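Long-range contacts in spore germination protein GerM (Bacillus subtilis subsp. subtilis str. 168, PDB 6GZB), which is of unknown molecular function but affects both sporulation and germination: residues M53-L58 and A67-L72; N62-A67 and Y214-T219; V112-D117 and S151-V156; V291-V296 and S331-V336. All blocks are in the same frame, centred on the assembly; numbering follows the deposited sequence.

Contact 1: residues M53-L58 and A67-L72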
loop_
_atom_site.group_PDB
_atom_site.type_symbol
_atom_site.label_atom_id
_atom_site.label_comp_id
_atom_site.label_asym_id
_atom_site.label_seq_id
_atom_site.Cartn_x
_atom_site.Cartn_y
_atom_site.Cartn_z
ATOM N N MET A 53 11.977 12.255 3.415
ATOM C CA MET A 53 10.762 11.553 3.810
ATOM C C MET A 53 10.659 10.233 3.046
ATOM O O MET A 53 10.735 10.212 1.829
ATOM C CB MET A 53 9.534 12.422 3.522
ATOM C CG MET A 53 9.462 13.708 4.342
ATOM S SD MET A 53 9.757 13.449 6.102
ATOM C CE MET A 53 8.223 12.677 6.603
ATOM N N ARG A 54 10.505 9.133 3.769
ATOM C CA ARG A 54 10.572 7.806 3.167
ATOM C C ARG A 54 9.427 6.923 3.672
ATOM O O ARG A 54 9.082 6.960 4.848
ATOM C CB ARG A 54 11.919 7.157 3.496
ATOM C CG ARG A 54 12.290 6.013 2.580
ATOM C CD ARG A 54 12.647 6.542 1.202
ATOM N NE ARG A 54 13.937 7.222 1.218
ATOM C CZ ARG A 54 14.390 7.994 0.237
ATOM N NH1 ARG A 54 13.638 8.230 -0.829
ATOM N NH2 ARG A 54 15.598 8.529 0.323
ATOM N N GLU A 55 8.866 6.103 2.791
ATOM C CA GLU A 55 7.861 5.126 3.200
ATOM C C GLU A 55 8.526 3.984 3.965
ATOM O O GLU A 55 9.465 3.356 3.474
ATOM C CB GLU A 55 7.098 4.580 1.989
ATOM C CG GLU A 55 6.106 5.547 1.354
ATOM C CD GLU A 55 5.381 4.947 0.142
ATOM O OE1 GLU A 55 5.518 3.725 -0.131
ATOM O OE2 GLU A 55 4.636 5.692 -0.521
ATOM N N LEU A 56 8.064 3.749 5.187
ATOM C CA LEU A 56 8.393 2.525 5.905
ATOM C C LEU A 56 7.120 1.721 6.118
ATOM O O LEU A 56 6.143 2.228 6.667
ATOM C CB LEU A 56 9.043 2.837 7.250
ATOM C CG LEU A 56 10.289 3.716 7.222
ATOM C CD1 LEU A 56 10.766 3.961 8.650
ATOM C CD2 LEU A 56 11.391 3.080 6.390
ATOM N N TYR A 57 7.140 0.461 5.696
ATOM C CA TYR A 57 5.971 -0.389 5.836
ATOM C C TYR A 57 6.011 -1.111 7.178
ATOM O O TYR A 57 6.632 -2.169 7.339
ATOM C CB TYR A 57 5.837 -1.343 4.637
ATOM C CG TYR A 57 5.255 -0.635 3.426
ATOM C CD1 TYR A 57 6.036 0.229 2.671
ATOM C CD2 TYR A 57 3.890 -0.640 3.189
ATOM C CE1 TYR A 57 5.492 0.970 1.633
ATOM C CE2 TYR A 57 3.341 0.100 2.158
ATOM C CZ TYR A 57 4.143 0.918 1.393
ATOM O OH TYR A 57 3.584 1.668 0.371
ATOM N N LEU A 58 5.399 -0.465 8.162
ATOM C CA LEU A 58 5.395 -0.957 9.529
ATOM C C LEU A 58 4.136 -1.775 9.779
ATOM O O LEU A 58 3.279 -1.902 8.900
ATOM C CB LEU A 58 5.463 0.229 10.503
ATOM C CG LEU A 58 6.644 1.174 10.287
ATOM C CD1 LEU A 58 6.534 2.383 11.199
ATOM C CD2 LEU A 58 7.970 0.456 10.500
ATOM N N ALA A 67 2.059 1.690 5.210
ATOM C CA ALA A 67 3.074 2.715 4.984
ATOM C C ALA A 67 2.981 3.772 6.085
ATOM O O ALA A 67 1.897 4.249 6.398
ATOM C CB ALA A 67 2.877 3.365 3.617
ATOM N N GLN A 68 4.123 4.097 6.687
ATOM C CA GLN A 68 4.285 5.334 7.427
ATOM C C GLN A 68 5.455 6.115 6.865
ATOM O O GLN A 68 6.578 5.615 6.821
ATOM C CB GLN A 68 4.507 5.054 8.909
ATOM C CG GLN A 68 3.279 4.507 9.614
ATOM C CD GLN A 68 2.250 5.583 9.878
ATOM O OE1 GLN A 68 2.389 6.368 10.821
ATOM N NE2 GLN A 68 1.223 5.648 9.029
ATOM N N THR A 69 5.175 7.325 6.383
ATOM C CA THR A 69 6.201 8.137 5.739
ATOM C C THR A 69 6.920 8.991 6.767
ATOM O O THR A 69 6.299 9.773 7.482
ATOM C CB THR A 69 5.612 9.005 4.617
ATOM O OG1 THR A 69 5.290 8.164 3.499
ATOM C CG2 THR A 69 6.621 10.051 4.158
ATOM N N LEU A 70 8.219 8.745 6.910
ATOM C CA LEU A 70 8.982 9.213 8.062
ATOM C C LEU A 70 10.325 9.786 7.617
ATOM O O LEU A 70 10.846 9.399 6.575
ATOM C CB LEU A 70 9.202 8.064 9.048
ATOM C CG LEU A 70 7.934 7.598 9.752
ATOM C CD1 LEU A 70 8.174 6.282 10.478
ATOM C CD2 LEU A 70 7.432 8.680 10.699
ATOM N N PRO A 71 10.882 10.720 8.406
ATOM C CA PRO A 71 12.122 11.406 8.042
ATOM C C PRO A 71 13.356 10.542 8.262
ATOM O O PRO A 71 13.632 10.137 9.385
ATOM C CB PRO A 71 12.146 12.613 8.988
ATOM C CG PRO A 71 11.396 12.164 10.190
ATOM C CD PRO A 71 10.365 11.169 9.713
ATOM N N LEU A 72 14.065 10.225 7.188
ATOM C CA LEU A 72 15.288 9.430 7.286
ATOM C C LEU A 72 16.492 10.273 6.874
ATOM O O LEU A 72 16.421 11.004 5.897
ATOM C CB LEU A 72 15.192 8.208 6.371
ATOM C CG LEU A 72 14.739 6.890 7.003
ATOM C CD1 LEU A 72 13.469 7.075 7.810
ATOM C CD2 LEU A 72 14.545 5.829 5.929
#

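Contact 2: residues N62-A67 and Y214-T219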
loop_
_atom_site.group_PDB
_atom_site.type_symbol
_atom_site.label_atom_id
_atom_site.label_comp_id
_atom_site.label_asym_id
_atom_site.label_seq_id
_atom_site.Cartn_x
_atom_site.Cartn_y
_atom_site.Cartn_z
ATOM N N ASN A 62 -3.428 -3.411 14.772
ATOM C CA ASN A 62 -4.376 -4.473 14.416
ATOM C C ASN A 62 -3.752 -5.520 13.482
ATOM O O ASN A 62 -4.419 -6.458 13.048
ATOM C CB ASN A 62 -5.624 -3.863 13.782
ATOM C CG ASN A 62 -6.457 -3.072 14.787
ATOM O OD1 ASN A 62 -6.984 -2.002 14.474
ATOM N ND2 ASN A 62 -6.571 -3.596 16.001
ATOM N N GLY A 63 -2.458 -5.386 13.218
ATOM C CA GLY A 63 -1.738 -6.395 12.441
ATOM C C GLY A 63 -1.523 -6.057 10.967
ATOM O O GLY A 63 -0.897 -6.829 10.241
ATOM N N TYR A 64 -1.999 -4.898 10.525
ATOM C CA TYR A 64 -1.868 -4.525 9.110
ATOM C C TYR A 64 -0.470 -4.010 8.803
ATOM O O TYR A 64 0.106 -3.235 9.571
ATOM C CB TYR A 64 -2.894 -3.467 8.714
ATOM C CG TYR A 64 -4.309 -3.971 8.694
ATOM C CD1 TYR A 64 -4.830 -4.619 7.574
ATOM C CD2 TYR A 64 -5.140 -3.784 9.790
ATOM C CE1 TYR A 64 -6.144 -5.066 7.556
ATOM C CE2 TYR A 64 -6.433 -4.267 9.799
ATOM C CZ TYR A 64 -6.939 -4.895 8.679
ATOM O OH TYR A 64 -8.236 -5.366 8.708
ATOM N N VAL A 65 0.062 -4.428 7.659
ATOM C CA VAL A 65 1.246 -3.804 7.095
ATOM C C VAL A 65 0.824 -2.517 6.404
ATOM O O VAL A 65 -0.050 -2.529 5.541
ATOM C CB VAL A 65 1.951 -4.742 6.093
ATOM C CG1 VAL A 65 3.204 -4.093 5.530
ATOM C CG2 VAL A 65 2.279 -6.059 6.771
ATOM N N VAL A 66 1.427 -1.408 6.813
ATOM C CA VAL A 66 0.951 -0.081 6.432
ATOM C C VAL A 66 2.137 0.849 6.231
ATOM O O VAL A 66 3.079 0.839 7.021
ATOM C CB VAL A 66 0.093 0.569 7.543
ATOM C CG1 VAL A 66 -0.563 1.828 7.007
ATOM C CG2 VAL A 66 -0.949 -0.399 8.085
ATOM N N ALA A 67 2.059 1.690 5.210
ATOM C CA ALA A 67 3.074 2.715 4.984
ATOM C C ALA A 67 2.981 3.772 6.085
ATOM O O ALA A 67 1.897 4.249 6.398
ATOM C CB ALA A 67 2.877 3.365 3.617
ATOM N N TYR A 214 -4.989 7.069 8.527
ATOM C CA TYR A 214 -4.032 6.571 7.570
ATOM C C TYR A 214 -4.669 5.519 6.676
ATOM O O TYR A 214 -5.768 5.057 6.931
ATOM C CB TYR A 214 -2.790 6.022 8.278
ATOM C CG TYR A 214 -3.063 4.948 9.313
ATOM C CD1 TYR A 214 -3.037 3.611 8.967
ATOM C CD2 TYR A 214 -3.225 5.268 10.653
ATOM C CE1 TYR A 214 -3.275 2.624 9.903
ATOM C CE2 TYR A 214 -3.413 4.285 11.610
ATOM C CZ TYR A 214 -3.441 2.966 11.229
ATOM O OH TYR A 214 -3.600 1.975 12.165
ATOM N N TYR A 215 -4.035 5.259 5.548
ATOM C CA TYR A 215 -4.645 4.461 4.512
ATOM C C TYR A 215 -3.974 3.106 4.442
ATOM O O TYR A 215 -2.755 3.017 4.363
ATOM C CB TYR A 215 -4.572 5.198 3.177
ATOM C CG TYR A 215 -5.387 6.476 3.206
ATOM C CD1 TYR A 215 -6.756 6.446 2.971
ATOM C CD2 TYR A 215 -4.826 7.665 3.648
ATOM C CE1 TYR A 215 -7.522 7.586 3.073
ATOM C CE2 TYR A 215 -5.589 8.813 3.763
ATOM C CZ TYR A 215 -6.940 8.758 3.493
ATOM O OH TYR A 215 -7.701 9.894 3.575
ATOM N N VAL A 216 -4.788 2.059 4.545
ATOM C CA VAL A 216 -4.310 0.696 4.646
ATOM C C VAL A 216 -4.688 -0.092 3.393
ATOM O O VAL A 216 -5.868 -0.167 3.022
ATOM C CB VAL A 216 -4.948 -0.011 5.850
ATOM C CG1 VAL A 216 -4.464 -1.452 5.938
ATOM C CG2 VAL A 216 -4.644 0.753 7.128
ATOM N N PRO A 217 -3.686 -0.645 2.712
ATOM C CA PRO A 217 -3.934 -1.391 1.483
ATOM C C PRO A 217 -4.295 -2.834 1.812
ATOM O O PRO A 217 -3.671 -3.438 2.682
ATOM C CB PRO A 217 -2.585 -1.324 0.769
ATOM C CG PRO A 217 -1.585 -1.258 1.864
ATOM C CD PRO A 217 -2.247 -0.556 3.024
ATOM N N VAL A 218 -5.332 -3.351 1.167
ATOM C CA VAL A 218 -5.790 -4.714 1.392
ATOM C C VAL A 218 -6.025 -5.371 0.033
ATOM O O VAL A 218 -6.716 -4.820 -0.826
ATOM C CB VAL A 218 -7.108 -4.723 2.194
ATOM C CG1 VAL A 218 -7.696 -6.111 2.250
ATOM C CG2 VAL A 218 -6.878 -4.187 3.601
ATOM N N THR A 219 -5.438 -6.544 -0.170
ATOM C CA THR A 219 -5.660 -7.296 -1.407
ATOM C C THR A 219 -6.950 -8.113 -1.316
ATOM O O THR A 219 -7.069 -9.019 -0.500
ATOM C CB THR A 219 -4.493 -8.242 -1.700
ATOM O OG1 THR A 219 -3.274 -7.492 -1.763
ATOM C CG2 THR A 219 -4.712 -8.954 -3.021
HETATM O O HOH W 1 -0.174 2.166 3.355
#

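Contact 3: residues V112-D117 and S151-V156. With ACT (acetate ion), chain G.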
loop_
_atom_site.group_PDB
_atom_site.type_symbol
_atom_site.label_atom_id
_atom_site.label_comp_id
_atom_site.label_asym_id
_atom_site.label_seq_id
_atom_site.Cartn_x
_atom_site.Cartn_y
_atom_site.Cartn_z
ATOM N N VAL A 112 21.912 -4.403 0.203
ATOM C CA VAL A 112 20.991 -4.345 -0.915
ATOM C C VAL A 112 21.758 -4.123 -2.208
ATOM O O VAL A 112 22.487 -3.148 -2.361
ATOM C CB VAL A 112 19.941 -3.228 -0.746
ATOM C CG1 VAL A 112 19.005 -3.203 -1.944
ATOM C CG2 VAL A 112 19.153 -3.442 0.539
ATOM N N ASP A 113 21.560 -5.032 -3.147
ATOM C CA ASP A 113 22.177 -4.939 -4.453
ATOM C C ASP A 113 21.088 -4.720 -5.504
ATOM O O ASP A 113 20.243 -5.586 -5.744
ATOM C CB ASP A 113 22.947 -6.235 -4.736
ATOM C CG ASP A 113 23.634 -6.225 -6.080
ATOM O OD1 ASP A 113 24.081 -5.141 -6.500
ATOM O OD2 ASP A 113 23.747 -7.303 -6.701
ATOM N N ILE A 114 21.102 -3.550 -6.121
ATOM C CA ILE A 114 20.091 -3.191 -7.105
ATOM C C ILE A 114 20.611 -3.486 -8.513
ATOM O O ILE A 114 21.600 -2.908 -8.948
ATOM C CB ILE A 114 19.707 -1.700 -6.985
ATOM C CG1 ILE A 114 19.205 -1.397 -5.574
ATOM C CG2 ILE A 114 18.643 -1.332 -8.006
ATOM C CD1 ILE A 114 18.970 0.078 -5.318
ATOM N N LYS A 115 19.944 -4.390 -9.217
ATOM C CA LYS A 115 20.339 -4.759 -10.576
ATOM C C LYS A 115 19.700 -3.817 -11.585
ATOM O O LYS A 115 18.750 -3.101 -11.262
ATOM C CB LYS A 115 19.906 -6.190 -10.902
ATOM C CG LYS A 115 20.088 -7.192 -9.778
ATOM C CD LYS A 115 21.126 -8.246 -10.122
ATOM C CE LYS A 115 22.505 -7.823 -9.651
ATOM N NZ LYS A 115 23.270 -8.973 -9.097
ATOM N N LYS A 116 20.186 -3.871 -12.823
ATOM C CA LYS A 116 19.720 -2.973 -13.876
ATOM C C LYS A 116 18.321 -3.337 -14.363
ATOM O O LYS A 116 17.577 -2.475 -14.831
ATOM C CB LYS A 116 20.701 -2.969 -15.051
ATOM C CG LYS A 116 21.868 -2.008 -14.873
ATOM C CD LYS A 116 22.745 -1.952 -16.114
ATOM C CE LYS A 116 23.552 -0.661 -16.176
ATOM N NZ LYS A 116 24.019 -0.360 -17.558
ATOM N N ASP A 117 17.947 -4.602 -14.204
ATOM C CA ASP A 117 16.629 -5.067 -14.612
ATOM C C ASP A 117 15.524 -4.676 -13.623
ATOM O O ASP A 117 14.348 -4.979 -13.850
ATOM C CB ASP A 117 16.633 -6.589 -14.811
ATOM C CG ASP A 117 16.818 -7.359 -13.510
ATOM O OD1 ASP A 117 17.083 -6.738 -12.459
ATOM O OD2 ASP A 117 16.732 -8.601 -13.552
ATOM N N SER A 151 11.983 3.944 -7.607
ATOM C CA SER A 151 11.682 3.782 -9.031
ATOM C C SER A 151 12.631 2.779 -9.694
ATOM O O SER A 151 12.295 2.182 -10.709
ATOM C CB SER A 151 11.725 5.130 -9.751
ATOM O OG SER A 151 13.027 5.667 -9.709
ATOM N N SER A 152 13.921 2.629 -9.084
ATOM C CA SER A 152 14.900 1.689 -9.612
ATOM C C SER A 152 14.622 0.246 -9.185
ATOM O O SER A 152 15.304 -0.663 -9.640
ATOM C CB SER A 152 16.304 2.084 -9.155
ATOM O OG SER A 152 16.437 1.981 -7.743
ATOM N N ILE A 153 13.635 0.042 -8.313
ATOM C CA ILE A 153 13.302 -1.299 -7.836
ATOM C C ILE A 153 11.828 -1.627 -8.083
ATOM O O ILE A 153 10.934 -0.950 -7.566
ATOM C CB ILE A 153 13.599 -1.436 -6.334
ATOM C CG1 ILE A 153 15.059 -1.091 -6.046
ATOM C CG2 ILE A 153 13.326 -2.852 -5.865
ATOM C CD1 ILE A 153 15.364 -0.890 -4.577
ATOM N N ASP A 154 11.565 -2.682 -8.850
ATOM C CA ASP A 154 10.199 -3.187 -8.966
ATOM C C ASP A 154 10.059 -4.671 -8.666
ATOM O O ASP A 154 8.955 -5.193 -8.664
ATOM C CB ASP A 154 9.615 -2.870 -10.344
ATOM C CG ASP A 154 10.571 -3.185 -11.467
ATOM O OD1 ASP A 154 11.261 -4.222 -11.386
ATOM O OD2 ASP A 154 10.652 -2.382 -12.421
ATOM N N LYS A 155 11.169 -5.332 -8.348
ATOM C CA LYS A 155 11.150 -6.748 -7.981
ATOM C C LYS A 155 12.156 -6.984 -6.872
ATOM O O LYS A 155 13.160 -6.275 -6.774
ATOM C CB LYS A 155 11.545 -7.626 -9.176
ATOM C CG LYS A 155 10.534 -7.662 -10.307
ATOM C CD LYS A 155 11.048 -8.493 -11.477
ATOM C CE LYS A 155 12.350 -7.944 -12.049
ATOM N NZ LYS A 155 12.114 -6.822 -12.998
ATOM N N VAL A 156 11.923 -8.019 -6.077
ATOM C CA VAL A 156 12.723 -8.229 -4.881
ATOM C C VAL A 156 13.108 -9.694 -4.744
ATOM O O VAL A 156 12.294 -10.588 -4.981
ATOM C CB VAL A 156 11.956 -7.772 -3.619
ATOM C CG1 VAL A 156 12.702 -8.169 -2.363
ATOM C CG2 VAL A 156 11.732 -6.267 -3.652
HETATM C C ACT G . 23.450 -5.752 -13.225
HETATM O O ACT G . 23.700 -4.721 -12.624
HETATM O OXT ACT G . 22.335 -5.960 -13.677
HETATM C CH3 ACT G . 24.350 -6.908 -13.019
HETATM O O HOH W 2 17.377 -1.059 -11.531
#

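Contact 4: residues V291-V296 and S331-V336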
loop_
_atom_site.group_PDB
_atom_site.type_symbol
_atom_site.label_atom_id
_atom_site.label_comp_id
_atom_site.label_asym_id
_atom_site.label_seq_id
_atom_site.Cartn_x
_atom_site.Cartn_y
_atom_site.Cartn_z
ATOM N N VAL A 291 -12.430 9.858 0.968
ATOM C CA VAL A 291 -12.939 9.209 -0.221
ATOM C C VAL A 291 -11.989 9.428 -1.401
ATOM O O VAL A 291 -11.579 8.472 -2.068
ATOM C CB VAL A 291 -14.344 9.720 -0.570
ATOM C CG1 VAL A 291 -14.693 9.386 -2.004
ATOM C CG2 VAL A 291 -15.378 9.126 0.378
ATOM N N LEU A 292 -11.577 10.678 -1.599
ATOM C CA LEU A 292 -10.695 11.027 -2.702
ATOM C C LEU A 292 -9.319 10.363 -2.600
ATOM O O LEU A 292 -8.828 9.809 -3.579
ATOM C CB LEU A 292 -10.531 12.542 -2.782
ATOM C CG LEU A 292 -9.788 13.081 -3.999
ATOM C CD1 LEU A 292 -10.491 12.660 -5.285
ATOM C CD2 LEU A 292 -9.675 14.595 -3.901
ATOM N N ASN A 293 -8.693 10.423 -1.428
ATOM C CA ASN A 293 -7.420 9.738 -1.212
ATOM C C ASN A 293 -7.497 8.224 -1.460
ATOM O O ASN A 293 -6.567 7.631 -2.001
ATOM C CB ASN A 293 -6.922 9.988 0.209
ATOM C CG ASN A 293 -6.277 11.338 0.366
ATOM O OD1 ASN A 293 -5.554 11.793 -0.515
ATOM N ND2 ASN A 293 -6.530 11.987 1.498
ATOM N N SER A 294 -8.556 7.602 -0.955
ATOM C CA SER A 294 -8.786 6.178 -1.140
ATOM C C SER A 294 -8.866 5.828 -2.620
ATOM O O SER A 294 -8.232 4.880 -3.077
ATOM C CB SER A 294 -10.081 5.756 -0.439
ATOM O OG SER A 294 -9.849 5.607 0.936
ATOM N N ILE A 295 -9.639 6.608 -3.368
ATOM C CA ILE A 295 -9.750 6.411 -4.802
ATOM C C ILE A 295 -8.396 6.497 -5.488
ATOM O O ILE A 295 -8.018 5.624 -6.272
ATOM C CB ILE A 295 -10.688 7.446 -5.434
ATOM C CG1 ILE A 295 -12.132 7.155 -5.029
ATOM C CG2 ILE A 295 -10.532 7.433 -6.944
ATOM C CD1 ILE A 295 -13.095 8.275 -5.365
ATOM N N VAL A 296 -7.663 7.558 -5.191
ATOM C CA VAL A 296 -6.434 7.843 -5.895
ATOM C C VAL A 296 -5.335 6.856 -5.537
ATOM O O VAL A 296 -4.614 6.379 -6.415
ATOM C CB VAL A 296 -5.958 9.284 -5.615
ATOM C CG1 VAL A 296 -4.579 9.524 -6.211
ATOM C CG2 VAL A 296 -6.958 10.269 -6.183
ATOM N N SER A 331 -3.229 13.344 -8.755
ATOM C CA SER A 331 -2.210 12.319 -8.802
ATOM C C SER A 331 -1.936 11.787 -7.397
ATOM O O SER A 331 -2.462 12.288 -6.410
ATOM C CB SER A 331 -0.936 12.865 -9.446
ATOM O OG SER A 331 -0.458 13.984 -8.727
ATOM N N ARG A 332 -1.191 10.698 -7.337
ATOM C CA ARG A 332 -0.909 10.026 -6.083
ATOM C C ARG A 332 -0.192 10.981 -5.131
ATOM O O ARG A 332 0.739 11.672 -5.531
ATOM C CB ARG A 332 -0.037 8.814 -6.385
ATOM C CG ARG A 332 0.259 7.915 -5.209
ATOM C CD ARG A 332 1.043 6.703 -5.696
ATOM N NE ARG A 332 1.386 5.790 -4.615
ATOM C CZ ARG A 332 0.657 4.737 -4.267
ATOM N NH1 ARG A 332 1.048 3.966 -3.265
ATOM N NH2 ARG A 332 -0.462 4.456 -4.915
ATOM N N PRO A 333 -0.625 11.029 -3.868
ATOM C CA PRO A 333 0.045 11.859 -2.864
ATOM C C PRO A 333 1.557 11.644 -2.858
ATOM O O PRO A 333 2.026 10.518 -3.052
ATOM C CB PRO A 333 -0.562 11.376 -1.548
ATOM C CG PRO A 333 -1.907 10.858 -1.916
ATOM C CD PRO A 333 -1.806 10.337 -3.322
ATOM N N SER A 334 2.310 12.724 -2.672
ATOM C CA SER A 334 3.773 12.644 -2.657
ATOM C C SER A 334 4.253 11.921 -1.402
ATOM O O SER A 334 5.235 11.191 -1.440
ATOM C CB SER A 334 4.398 14.044 -2.732
ATOM O OG SER A 334 3.428 15.051 -2.509
ATOM N N GLN A 335 3.544 12.123 -0.300
ATOM C CA GLN A 335 3.815 11.403 0.935
ATOM C C GLN A 335 2.582 10.612 1.341
ATOM O O GLN A 335 1.564 11.190 1.710
ATOM C CB GLN A 335 4.192 12.389 2.048
ATOM C CG GLN A 335 5.479 13.143 1.763
ATOM C CD GLN A 335 5.867 14.101 2.868
ATOM O OE1 GLN A 335 5.372 14.018 3.994
ATOM N NE2 GLN A 335 6.768 15.014 2.552
ATOM N N VAL A 336 2.679 9.290 1.272
ATOM C CA VAL A 336 1.601 8.416 1.728
ATOM C C VAL A 336 1.682 8.224 3.245
ATOM O O VAL A 336 2.676 7.720 3.753
ATOM C CB VAL A 336 1.686 7.041 1.040
ATOM C CG1 VAL A 336 0.575 6.120 1.535
ATOM C CG2 VAL A 336 1.628 7.205 -0.471
#

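Contact 1: residues M53-L58 and A67-L72
Tyr57 lays one face of its ring over Ala67, whose CB sits 3.5 Å from CZ, nearer the rim than the centre, a CH-pi contact at the buried end of this antiparallel hairpin. With CG anti to the carbonyl carbon (chi1 -79°), the ring is carried toward Ala67, and its hydroxyl donates to Glu55 OE1 at 2.9 Å from above the carboxylate plane. Replacing this tyrosine with alanine would probably leave a gap over Ala67 and beside Trp145, and Glu55 OE1 without its hydroxyl donor. Two hydrogen-bonded pairs, Arg54 with Leu70 and Leu56 with Gln68, join the backbones. On the face with Leu56, the Leu56 and Leu70 side chains cross at about a right angle, their CD1 atoms 3.9 Å apart. Toward the other end the contact is more open to solvent, Met53, Arg54 and Pro71 being partly exposed: Met53 doubles back at chi2 and chi3 to bring SD 3.7 Å from Pro71 CA, while Arg54 CB lies 3.8 Å from CD2 of the buried Leu72. Strand 51-60 runs between strands 65-73 and 100-101, with Phe100 against Leu58 and Gln68, helix 78-84 against Arg54 and Leu72, and Ser142, Trp145 and Thr146 of helix 136-147 meeting Tyr57.

Contact 2: residues N62-A67 and Y214-T219
The interface between the tandem GerMN domains is crossed here, where Tyr64, just ahead of edge strand 65-73 in the first, and Val66 within that strand meet Val216 and its neighbours on strand 213-223 of the second. Val216 CG1 comes obliquely to the Tyr64 ring at CD1, 3.6 Å away, while the side chains as a whole cross at about a right angle. Further along the same ring, Val218 CG2 comes 4.1 Å from Tyr64 CE1. Val66 divides its two methyls: CG1, anti to the backbone N (chi1 -170°), reaches Tyr214 CD1 at 3.6 Å, while CG2 meets Val216 CG2 at 4.0 Å. Strand 213-223 is half of a two-stranded antiparallel sheet with strand 198-208, and against it strand 65-67 runs at 133° with axes 6.5 Å apart, too far for direct pairing. No direct hydrogen bond spans the gap; instead one water accepts from Ala67 N at 2.9 Å and donates to Tyr215 O, also at 2.9 Å. Both tyrosines that line this apolar seam have their hydroxyls secured beyond it, Tyr64 OH by the backbone O of Ser245 and Tyr214 OH by the carboxylate of Asp60.

Contact 3: residues V112-D117 and S151-V156
Ile114, at the end of strand 110-114, touches both Ser152 and Ile153. Its CD1 lies 3.8 Å from Ile153 CD1, the two side chains crossing at about a right angle, and its other branch, CG2, comes 3.8 Å from Ser152 O. At Lys115 the chain leaves the strand; the lysine side chain bends back to pair with Asp113, while a water near Lys115 O donates to Ser152 O at 2.8 Å. Lys116 N donates almost straight, at 175°, to OXT of an acetate 3.1 Å away, probably a crystallisation component. Asp117 makes the direct polar link: its carbonyl O accepts from Lys155 NZ at 3.0 Å, the ammonium tilted 35° from the carbonyl plane. Lys155 gets there by bending at chi3 and chi4, which also brings NZ 3.2 Å from OD1 of the adjacent Asp154, on the syn side, in a salt bridge. A leucine in place of this lysine would probably leave Asp117 O without its donor across the contact and the Asp154 carboxylate without this opposite charge. Asp117 OD1 is hydrogen-bonded to Thr119 N. Strand 119-124, which lies between strands 110-114 and 155-160 in the mixed sheet, begins just beyond: Gly118 bonds to the backbones of Asp154 and Lys155, and Ile153 packs on Ala120 and on Ala79 of helix 78-84.

Contact 4: residues V291-V296 and S331-V336
Val296 drives its CG1 methyl against the backbone of the C-terminal tail, 3.5 Å from Ser331 O and 3.7 Å from Arg332 CA. That methyl is anti to the backbone N (chi1 173°) and also borders the proline ring, with Pro333 CD 4.1 Å away. One turn back along the helix, Asn293 meets the same ring through its amide oxygen: OD1 lies 4.0 Å from Pro333 CG, the side chains approaching at a slant. No hydrogen bond crosses between the segments; they meet by van der Waals contact, and the polar bonds lie in the next shell. Asn293 ND2 is bonded to Tyr215 OH of strand 213-223, which probably helps hold the amide beside the proline. Arg332 extends from the tail toward the C-terminal end of the helix and the residues just after it, where NH1 forms a salt bridge with Glu301 and NH2 bonds to Thr300 OG1, also bonded to Val296 O. Pro333 and Val336 rest on Leu297. Asn293, Val296 and Leu297 lie on one face of helix 289-299, with Thr300 just past its end. The chain after strand 330-331 crosses this helix, which packs on the mixed four-stranded sheet of the second GerMN domain.

Contacts 1, 2 and 4 cluster around the junction of the two GerMN regions, with centres 13 to 16 Å apart. Contacts 1 and 2, whose segments alternate along the chain, share Ala67 and strand 65-73: one edge of it pairs with strand 51-60, while its start faces strand 213-223. The tail of contact 4 reaches contact 1 through Val336 O and Thr69 OG1, and Tyr215 links contact 2 to helix 289-299. Contact 3 stands apart on the surface of the first region, about 19 Å from contact 1 and 24 to 25 Å from the others, centre to centre. It falls within the sequence spanned by contact 2. Contact 4 comes last; its tail, bonded to strand 65-73, is consistent with a role in joining both regions.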